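Local coordinates for protein chitooligosaccharide oxidase (Gibberella zeae, PDB 6Y0R) that oxidises the C1 hydroxyl of chitooligosaccharides to the lactone, passing the electrons through a bicovalently bound FAD to molecular oxygen and releasing hydrogen peroxide, at residues A229-W242 with F300-W312. Numbering follows the deposited sequence.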
ATOM      1  N   ALA A 229      13.216 -11.200 -13.031  1.00 19.35           N
ATOM      2  CA  ALA A 229      13.678 -11.048 -11.631  1.00 19.69           C
ATOM      3  C   ALA A 229      15.180 -10.871 -11.673  1.00 21.72           C
ATOM      4  O   ALA A 229      15.891 -11.721 -12.240  1.00 21.75           O
ATOM      5  CB  ALA A 229      13.257 -12.238 -10.830  1.00 19.10           C
ATOM      6  N   PRO A 230      15.718  -9.770 -11.107  1.00 21.60           N
ATOM      7  CA  PRO A 230      17.147  -9.523 -11.155  1.00 21.74           C
ATOM      8  C   PRO A 230      17.974 -10.673 -10.561  1.00 22.22           C
ATOM      9  O   PRO A 230      17.657 -11.195  -9.475  1.00 20.81           O
ATOM     10  CB  PRO A 230      17.361  -8.271 -10.310  1.00 25.00           C
ATOM     11  CG  PRO A 230      16.005  -7.575 -10.306  1.00 25.83           C
ATOM     12  CD  PRO A 230      14.965  -8.640 -10.526  1.00 23.77           C
ATOM     13  N   GLU A 231      19.016 -11.055 -11.293  1.00 21.54           N
ATOM     14  CA  GLU A 231      20.054 -11.992 -10.793  1.00 21.91           C
ATOM     15  C   GLU A 231      20.917 -11.295  -9.730  1.00 20.93           C
ATOM     16  O   GLU A 231      21.361 -11.927  -8.786  1.00 20.30           O
ATOM     17  CB  GLU A 231      20.883 -12.461 -11.993  1.00 22.78           C
ATOM     18  CG  GLU A 231      22.057 -13.333 -11.620  1.00 22.47           C
ATOM     19  CD  GLU A 231      21.735 -14.695 -11.011  1.00 22.13           C
ATOM     20  OE1 GLU A 231      20.556 -15.122 -11.066  1.00 21.57           O
ATOM     21  OE2 GLU A 231      22.670 -15.310 -10.455  1.00 26.27           O
ATOM     22  N   LYS A 232      21.185 -10.015  -9.920  1.00 19.27           N
ATOM     23  CA  LYS A 232      22.046  -9.205  -9.051  1.00 19.26           C
ATOM     24  C   LYS A 232      21.284  -7.932  -8.681  1.00 20.18           C
ATOM     25  O   LYS A 232      21.031  -7.078  -9.563  1.00 20.25           O
ATOM     26  CB  LYS A 232      23.369  -8.893  -9.738  1.00 20.64           C
ATOM     27  CG  LYS A 232      24.292 -10.101  -9.941  1.00 22.00           C
ATOM     28  CD  LYS A 232      25.529  -9.774 -10.710  1.00 27.57           C
ATOM     29  CE  LYS A 232      26.444 -10.969 -10.928  1.00 29.17           C
ATOM     30  NZ  LYS A 232      25.900 -11.955 -11.903  1.00 29.30           N
ATOM     31  N   ILE A 233      21.012  -7.791  -7.394  1.00 17.65           N
ATOM     32  CA  ILE A 233      20.302  -6.605  -6.866  1.00 18.00           C
ATOM     33  C   ILE A 233      20.932  -6.373  -5.510  1.00 17.13           C
ATOM     34  O   ILE A 233      21.106  -7.320  -4.754  1.00 18.35           O
ATOM     35  CB  ILE A 233      18.765  -6.758  -6.853  1.00 17.46           C
ATOM     36  CG1 ILE A 233      18.147  -5.508  -6.224  1.00 18.06           C
ATOM     37  CG2 ILE A 233      18.274  -8.013  -6.149  1.00 18.30           C
ATOM     38  CD1 ILE A 233      16.729  -5.257  -6.646  1.00 18.78           C
ATOM     39  N   THR A 234      21.339  -5.149  -5.255  1.00 17.31           N
ATOM     40  CA  THR A 234      22.133  -4.800  -4.078  1.00 18.24           C
ATOM     41  C   THR A 234      21.268  -4.010  -3.096  1.00 18.58           C
ATOM     42  O   THR A 234      20.926  -2.876  -3.411  1.00 18.56           O
ATOM     43  CB  THR A 234      23.383  -4.033  -4.506  1.00 19.16           C
ATOM     44  OG1 THR A 234      24.104  -4.835  -5.446  1.00 18.89           O
ATOM     45  CG2 THR A 234      24.266  -3.677  -3.336  1.00 19.67           C
ATOM     46  N   TYR A 235      21.101  -4.521  -1.890  1.00 17.41           N
ATOM     47  CA  TYR A 235      20.474  -3.737  -0.802  1.00 16.77           C
ATOM     48  C   TYR A 235      21.587  -2.988  -0.115  1.00 16.52           C
ATOM     49  O   TYR A 235      22.757  -3.429  -0.124  1.00 17.31           O
ATOM     50  CB  TYR A 235      19.630  -4.581   0.135  1.00 16.76           C
ATOM     51  CG  TYR A 235      20.339  -5.655   0.896  1.00 18.58           C
ATOM     52  CD1 TYR A 235      21.006  -5.360   2.066  1.00 19.09           C
ATOM     53  CD2 TYR A 235      20.181  -6.982   0.520  1.00 20.21           C
ATOM     54  CE1 TYR A 235      21.567  -6.373   2.834  1.00 20.28           C
ATOM     55  CE2 TYR A 235      20.747  -7.998   1.275  1.00 20.59           C
ATOM     56  CZ  TYR A 235      21.469  -7.685   2.413  1.00 24.30           C
ATOM     57  OH  TYR A 235      22.044  -8.670   3.192  1.00 27.67           O
ATOM     58  N   PHE A 236      21.253  -1.833   0.440  1.00 15.08           N
ATOM     59  CA  PHE A 236      22.283  -0.993   1.063  1.00 15.90           C
ATOM     60  C   PHE A 236      21.670  -0.175   2.190  1.00 16.54           C
ATOM     61  O   PHE A 236      20.470   0.013   2.270  1.00 15.72           O
ATOM     62  CB  PHE A 236      22.967  -0.087   0.047  1.00 16.97           C
ATOM     63  CG  PHE A 236      22.089   0.924  -0.646  1.00 16.66           C
ATOM     64  CD1 PHE A 236      21.421   0.611  -1.821  1.00 16.54           C
ATOM     65  CD2 PHE A 236      21.920   2.194  -0.100  1.00 17.52           C
ATOM     66  CE1 PHE A 236      20.610   1.547  -2.442  1.00 16.89           C
ATOM     67  CE2 PHE A 236      21.109   3.129  -0.728  1.00 17.22           C
ATOM     68  CZ  PHE A 236      20.453   2.796  -1.899  1.00 16.60           C
ATOM     69  N   ASP A 237      22.562   0.262   3.070  1.00 15.78           N
ATOM     70  CA  ASP A 237      22.229   1.085   4.244  1.00 18.48           C
ATOM     71  C   ASP A 237      23.344   2.092   4.461  1.00 18.20           C
ATOM     72  O   ASP A 237      24.524   1.769   4.200  1.00 18.69           O
ATOM     73  CB  ASP A 237      22.003   0.194   5.465  1.00 21.07           C
ATOM     74  CG  ASP A 237      20.792  -0.715   5.313  1.00 27.78           C
ATOM     75  OD1 ASP A 237      19.635  -0.226   5.545  1.00 33.75           O
ATOM     76  OD2 ASP A 237      20.988  -1.871   4.847  1.00 29.68           O
ATOM     77  N   ILE A 238      22.957   3.263   4.936  1.00 18.26           N
ATOM     78  CA  ILE A 238      23.907   4.325   5.352  1.00 19.54           C
ATOM     79  C   ILE A 238      23.497   4.780   6.740  1.00 18.76           C
ATOM     80  O   ILE A 238      22.429   5.394   6.893  1.00 19.17           O
ATOM     81  CB  ILE A 238      23.965   5.507   4.378  1.00 19.69           C
ATOM     82  CG1 ILE A 238      24.068   5.068   2.921  1.00 19.72           C
ATOM     83  CG2 ILE A 238      25.139   6.377   4.756  1.00 19.64           C
ATOM     84  CD1 ILE A 238      24.055   6.189   1.936  1.00 23.22           C
ATOM     85  N   GLY A 239      24.359   4.487   7.719  1.00 18.79           N
ATOM     86  CA  GLY A 239      24.176   4.925   9.100  1.00 20.03           C
ATOM     87  C   GLY A 239      24.595   6.368   9.205  1.00 20.96           C
ATOM     88  O   GLY A 239      25.585   6.743   8.583  1.00 23.59           O
ATOM     89  N   LEU A 240      23.820   7.155   9.920  1.00 20.42           N
ATOM     90  CA  LEU A 240      24.045   8.607  10.027  1.00 20.42           C
ATOM     91  C   LEU A 240      24.104   8.995  11.500  1.00 22.11           C
ATOM     92  O   LEU A 240      23.445   8.348  12.310  1.00 23.51           O
ATOM     93  CB  LEU A 240      22.944   9.389   9.305  1.00 30.00           C
ATOM     94  CG  LEU A 240      22.886   9.228   7.784  1.00 30.00           C
ATOM     95  CD1 LEU A 240      21.665   9.936   7.218  1.00 30.00           C
ATOM     96  CD2 LEU A 240      24.161   9.748   7.139  1.00 30.00           C
ATOM     97  N   ASN A 241      24.840  10.070  11.784  1.00 23.03           N
ATOM     98  CA  ASN A 241      24.932  10.671  13.129  1.00 24.55           C
ATOM     99  C   ASN A 241      24.588  12.146  12.962  1.00 25.02           C
ATOM    100  O   ASN A 241      25.487  13.003  13.016  1.00 26.79           O
ATOM    101  CB  ASN A 241      26.317  10.384  13.707  1.00 27.70           C
ATOM    102  CG  ASN A 241      26.477  10.886  15.121  1.00 32.33           C
ATOM    103  OD1 ASN A 241      25.515  10.967  15.880  1.00 39.40           O
ATOM    104  ND2 ASN A 241      27.702  11.257  15.465  1.00 39.90           N
ATOM    105  N   TRP A 242      23.317  12.423  12.748  1.00 22.75           N
ATOM    106  CA  TRP A 242      22.795  13.775  12.505  1.00 22.68           C
ATOM    107  C   TRP A 242      22.195  14.348  13.775  1.00 26.49           C
ATOM    108  O   TRP A 242      21.731  13.583  14.633  1.00 26.49           O
ATOM    109  CB  TRP A 242      21.779  13.744  11.357  1.00 21.90           C
ATOM    110  CG  TRP A 242      22.399  13.543  10.007  1.00 21.18           C
ATOM    111  CD1 TRP A 242      23.722  13.549   9.664  1.00 24.77           C
ATOM    112  CD2 TRP A 242      21.671  13.393   8.778  1.00 20.62           C
ATOM    113  NE1 TRP A 242      23.877  13.328   8.315  1.00 24.44           N
ATOM    114  CE2 TRP A 242      22.626  13.260   7.735  1.00 21.67           C
ATOM    115  CE3 TRP A 242      20.314  13.359   8.455  1.00 19.69           C
ATOM    116  CZ2 TRP A 242      22.249  13.072   6.408  1.00 18.87           C
ATOM    117  CZ3 TRP A 242      19.948  13.178   7.135  1.00 17.77           C
ATOM    118  CH2 TRP A 242      20.899  13.061   6.125  1.00 17.95           C
ATOM    119  N   PHE A 300      27.299  14.190   2.423  1.00 18.79           N
ATOM    120  CA  PHE A 300      27.092  14.000   3.875  1.00 19.98           C
ATOM    121  C   PHE A 300      28.400  14.171   4.671  1.00 18.56           C
ATOM    122  O   PHE A 300      28.392  14.929   5.663  1.00 20.05           O
ATOM    123  CB  PHE A 300      26.496  12.617   4.124  1.00 18.84           C
ATOM    124  CG  PHE A 300      25.097  12.373   3.608  1.00 18.14           C
ATOM    125  CD1 PHE A 300      24.226  13.411   3.266  1.00 19.54           C
ATOM    126  CD2 PHE A 300      24.647  11.070   3.548  1.00 19.94           C
ATOM    127  CE1 PHE A 300      22.936  13.105   2.843  1.00 18.66           C
ATOM    128  CE2 PHE A 300      23.368  10.776   3.107  1.00 20.02           C
ATOM    129  CZ  PHE A 300      22.512  11.804   2.800  1.00 19.51           C
ATOM    130  N   GLY A 301      29.433  13.426   4.309  1.00 18.89           N
ATOM    131  CA  GLY A 301      30.689  13.368   5.075  1.00 20.26           C
ATOM    132  C   GLY A 301      30.627  12.363   6.211  1.00 22.05           C
ATOM    133  O   GLY A 301      29.589  12.307   6.962  1.00 20.68           O
ATOM    134  N   GLY A 302      31.718  11.626   6.375  1.00 21.30           N
ATOM    135  CA  GLY A 302      31.891  10.741   7.539  1.00 22.04           C
ATOM    136  C   GLY A 302      30.846   9.640   7.626  1.00 23.42           C
ATOM    137  O   GLY A 302      30.540   9.224   8.761  1.00 24.63           O
ATOM    138  N   VAL A 303      30.387   9.137   6.496  1.00 20.81           N
ATOM    139  CA  VAL A 303      29.452   7.979   6.473  1.00 23.40           C
ATOM    140  C   VAL A 303      30.119   6.844   5.691  1.00 27.28           C
ATOM    141  O   VAL A 303      30.847   7.130   4.686  1.00 29.37           O
ATOM    142  CB  VAL A 303      28.096   8.389   5.878  1.00 22.17           C
ATOM    143  CG1 VAL A 303      27.501   9.556   6.626  1.00 24.14           C
ATOM    144  CG2 VAL A 303      28.185   8.695   4.387  1.00 25.96           C
ATOM    145  N   GLN A 304      29.746   5.615   6.033  1.00 29.45           N
ATOM    146  CA  GLN A 304      30.090   4.363   5.307  1.00 30.76           C
ATOM    147  C   GLN A 304      28.790   3.733   4.774  1.00 25.11           C
ATOM    148  O   GLN A 304      27.784   3.691   5.502  1.00 26.21           O
ATOM    149  CB  GLN A 304      30.786   3.359   6.235  1.00 39.85           C
ATOM    150  CG  GLN A 304      31.512   2.209   5.523  1.00 51.42           C
ATOM    151  CD  GLN A 304      31.386   0.804   6.102  1.00 59.05           C
ATOM    152  OE1 GLN A 304      30.995   0.569   7.254  1.00 59.13           O
ATOM    153  NE2 GLN A 304      31.728  -0.175   5.276  1.00 58.86           N
ATOM    154  N   VAL A 305      28.845   3.306   3.531  1.00 25.95           N
ATOM    155  CA  VAL A 305      27.762   2.511   2.909  1.00 22.08           C
ATOM    156  C   VAL A 305      28.031   1.050   3.254  1.00 22.25           C
ATOM    157  O   VAL A 305      29.155   0.585   2.977  1.00 22.74           O
ATOM    158  CB  VAL A 305      27.761   2.725   1.397  1.00 22.57           C
ATOM    159  CG1 VAL A 305      26.776   1.831   0.674  1.00 25.77           C
ATOM    160  CG2 VAL A 305      27.501   4.193   1.077  1.00 26.43           C
ATOM    161  N   THR A 306      27.032   0.364   3.776  1.00 19.45           N
ATOM    162  CA  THR A 306      27.032  -1.116   3.854  1.00 20.46           C
ATOM    163  C   THR A 306      26.144  -1.621   2.722  1.00 18.55           C
ATOM    164  O   THR A 306      25.133  -0.995   2.420  1.00 19.50           O
ATOM    165  CB  THR A 306      26.599  -1.643   5.217  1.00 22.29           C
ATOM    166  OG1 THR A 306      25.244  -1.274   5.457  1.00 22.97           O
ATOM    167  CG2 THR A 306      27.484  -1.145   6.347  1.00 23.47           C
ATOM    168  N   ALA A 307      26.510  -2.715   2.076  1.00 18.14           N
ATOM    169  CA  ALA A 307      25.792  -3.180   0.872  1.00 19.21           C
ATOM    170  C   ALA A 307      26.075  -4.651   0.619  1.00 20.77           C
ATOM    171  O   ALA A 307      27.230  -5.151   0.869  1.00 20.13           O
ATOM    172  CB  ALA A 307      26.165  -2.354  -0.323  1.00 19.71           C
ATOM    173  N   THR A 308      25.069  -5.324   0.118  1.00 19.19           N
ATOM    174  CA  THR A 308      25.167  -6.759  -0.202  1.00 20.21           C
ATOM    175  C   THR A 308      24.424  -7.018  -1.498  1.00 20.07           C
ATOM    176  O   THR A 308      23.256  -6.627  -1.601  1.00 19.10           O
ATOM    177  CB  THR A 308      24.618  -7.631   0.922  1.00 20.92           C
ATOM    178  OG1 THR A 308      25.289  -7.341   2.151  1.00 22.39           O
ATOM    179  CG2 THR A 308      24.773  -9.093   0.579  1.00 22.01           C
ATOM    180  N   THR A 309      25.078  -7.703  -2.431  1.00 19.58           N
ATOM    181  CA  THR A 309      24.408  -8.128  -3.667  1.00 19.11           C
ATOM    182  C   THR A 309      23.797  -9.511  -3.449  1.00 19.20           C
ATOM    183  O   THR A 309      24.552 -10.476  -3.081  1.00 20.63           O
ATOM    184  CB  THR A 309      25.364  -8.104  -4.855  1.00 20.33           C
ATOM    185  OG1 THR A 309      25.943  -6.808  -4.940  1.00 21.82           O
ATOM    186  CG2 THR A 309      24.678  -8.420  -6.164  1.00 20.11           C
ATOM    187  N   VAL A 310      22.546  -9.639  -3.805  1.00 18.42           N
ATOM    188  CA  VAL A 310      21.751 -10.889  -3.738  1.00 19.43           C
ATOM    189  C   VAL A 310      20.968 -11.009  -5.045  1.00 18.91           C
ATOM    190  O   VAL A 310      21.160 -10.187  -5.952  1.00 19.15           O
ATOM    191  CB  VAL A 310      20.847 -10.867  -2.497  1.00 21.35           C
ATOM    192  CG1 VAL A 310      21.659 -10.918  -1.221  1.00 22.64           C
ATOM    193  CG2 VAL A 310      19.940  -9.654  -2.475  1.00 20.45           C
ATOM    194  N   ASP A 311      20.146 -12.035  -5.173  1.00 19.05           N
ATOM    195  CA  ASP A 311      19.173 -12.146  -6.276  1.00 19.04           C
ATOM    196  C   ASP A 311      17.830 -11.670  -5.751  1.00 19.42           C
ATOM    197  O   ASP A 311      17.688 -11.344  -4.555  1.00 18.15           O
ATOM    198  CB  ASP A 311      19.175 -13.553  -6.892  1.00 18.99           C
ATOM    199  CG  ASP A 311      18.700 -14.643  -5.963  1.00 21.05           C
ATOM    200  OD1 ASP A 311      17.820 -14.375  -5.094  1.00 20.61           O
ATOM    201  OD2 ASP A 311      19.211 -15.774  -6.129  1.00 22.26           O
ATOM    202  N   TRP A 312      16.877 -11.561  -6.643  1.00 19.30           N
ATOM    203  CA  TRP A 312      15.551 -11.012  -6.307  1.00 19.74           C
ATOM    204  C   TRP A 312      14.938 -11.721  -5.097  1.00 19.56           C
ATOM    205  O   TRP A 312      14.420 -11.086  -4.163  1.00 19.78           O
ATOM    206  CB  TRP A 312      14.666 -11.118  -7.548  1.00 19.87           C
ATOM    207  CG  TRP A 312      13.277 -10.664  -7.278  1.00 20.59           C
ATOM    208  CD1 TRP A 312      12.142 -11.405  -7.170  1.00 20.18           C
ATOM    209  CD2 TRP A 312      12.904  -9.313  -6.987  1.00 21.86           C
ATOM    210  NE1 TRP A 312      11.081 -10.606  -6.854  1.00 21.35           N
ATOM    211  CE2 TRP A 312      11.511  -9.313  -6.766  1.00 22.96           C
ATOM    212  CE3 TRP A 312      13.628  -8.119  -6.887  1.00 23.93           C
ATOM    213  CZ2 TRP A 312      10.802  -8.150  -6.487  1.00 26.50           C
ATOM    214  CZ3 TRP A 312      12.921  -6.971  -6.645  1.00 25.55           C
ATOM    215  CH2 TRP A 312      11.541  -6.988  -6.441  1.00 25.26           C
TER
HETATM  216  O   HOH W   1      19.683 -16.945  -9.193  1.00 21.88           O
HETATM  217  O   HOH W   2      22.139 -15.493  -7.842  1.00 23.00           O
HETATM  218  O   HOH W   3      23.402  -2.964   4.226  1.00 25.45           O
HETATM  219  O   HOH W   4      28.082   5.694   8.236  1.00 29.37           O
HETATM  220  O   HOH W   5      26.554   2.692   7.391  1.00 30.17           O
HETATM  221  O   HOH W   6      27.029  12.846   7.975  1.00 30.39           O
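I233, Y235 and D237 pair with V310, T308 and T306 through reciprocal backbone hydrogen bonds, the straightest running from V310 N to I233 O (2.9 Å, 176° at the hydrogen). Ahead of strand 233-239 and just past strand 305-310, W312 N donates to P230 O at 3.0 Å. At the D237-T306 pair a water joins D237 OD2 to T306 OG1. Beyond D237 the strands separate and water takes over: one molecule links G239 O to Q304 N, a second G239 N to Q304 O. Between the non-hydrogen-bonded partners T234 and T309 the two OG1 atoms lie 2.7 Å apart, and T234 OG1 also bonds G284 O.

On one face, Y235 folds its ring alongside T308, whose CB makes a CH-pi contact over the ring, 3.9 Å from its centroid. With CG of Y235 between the backbone N and carbonyl carbon (chi1 62°), the ring is brought back over the neighbouring strand; H318 stacks on the same ring. I233, on this face too, sets CD1 at the edge of the W312 indole, and helix 312-320 packs here through L315 and F319. On the other face, F236 offers A307 only its CB, the ring leading away toward L289 and L293 of helix 286-300, which V305 also touches. I238 CG2 packs on V303 CB, and L240 CD2 presses tightly on V303 CG1 at 3.4 Å. Farther out, W242 points its six-membered ring edge-first at the face of F300, a T-shaped pair with planes at 86°.

This antiparallel pairing adds 305-310 as the outermost strand of the seven-stranded sheet in the substrate-binding domain, an arrangement expected for berberine-bridge-type FAD oxidases.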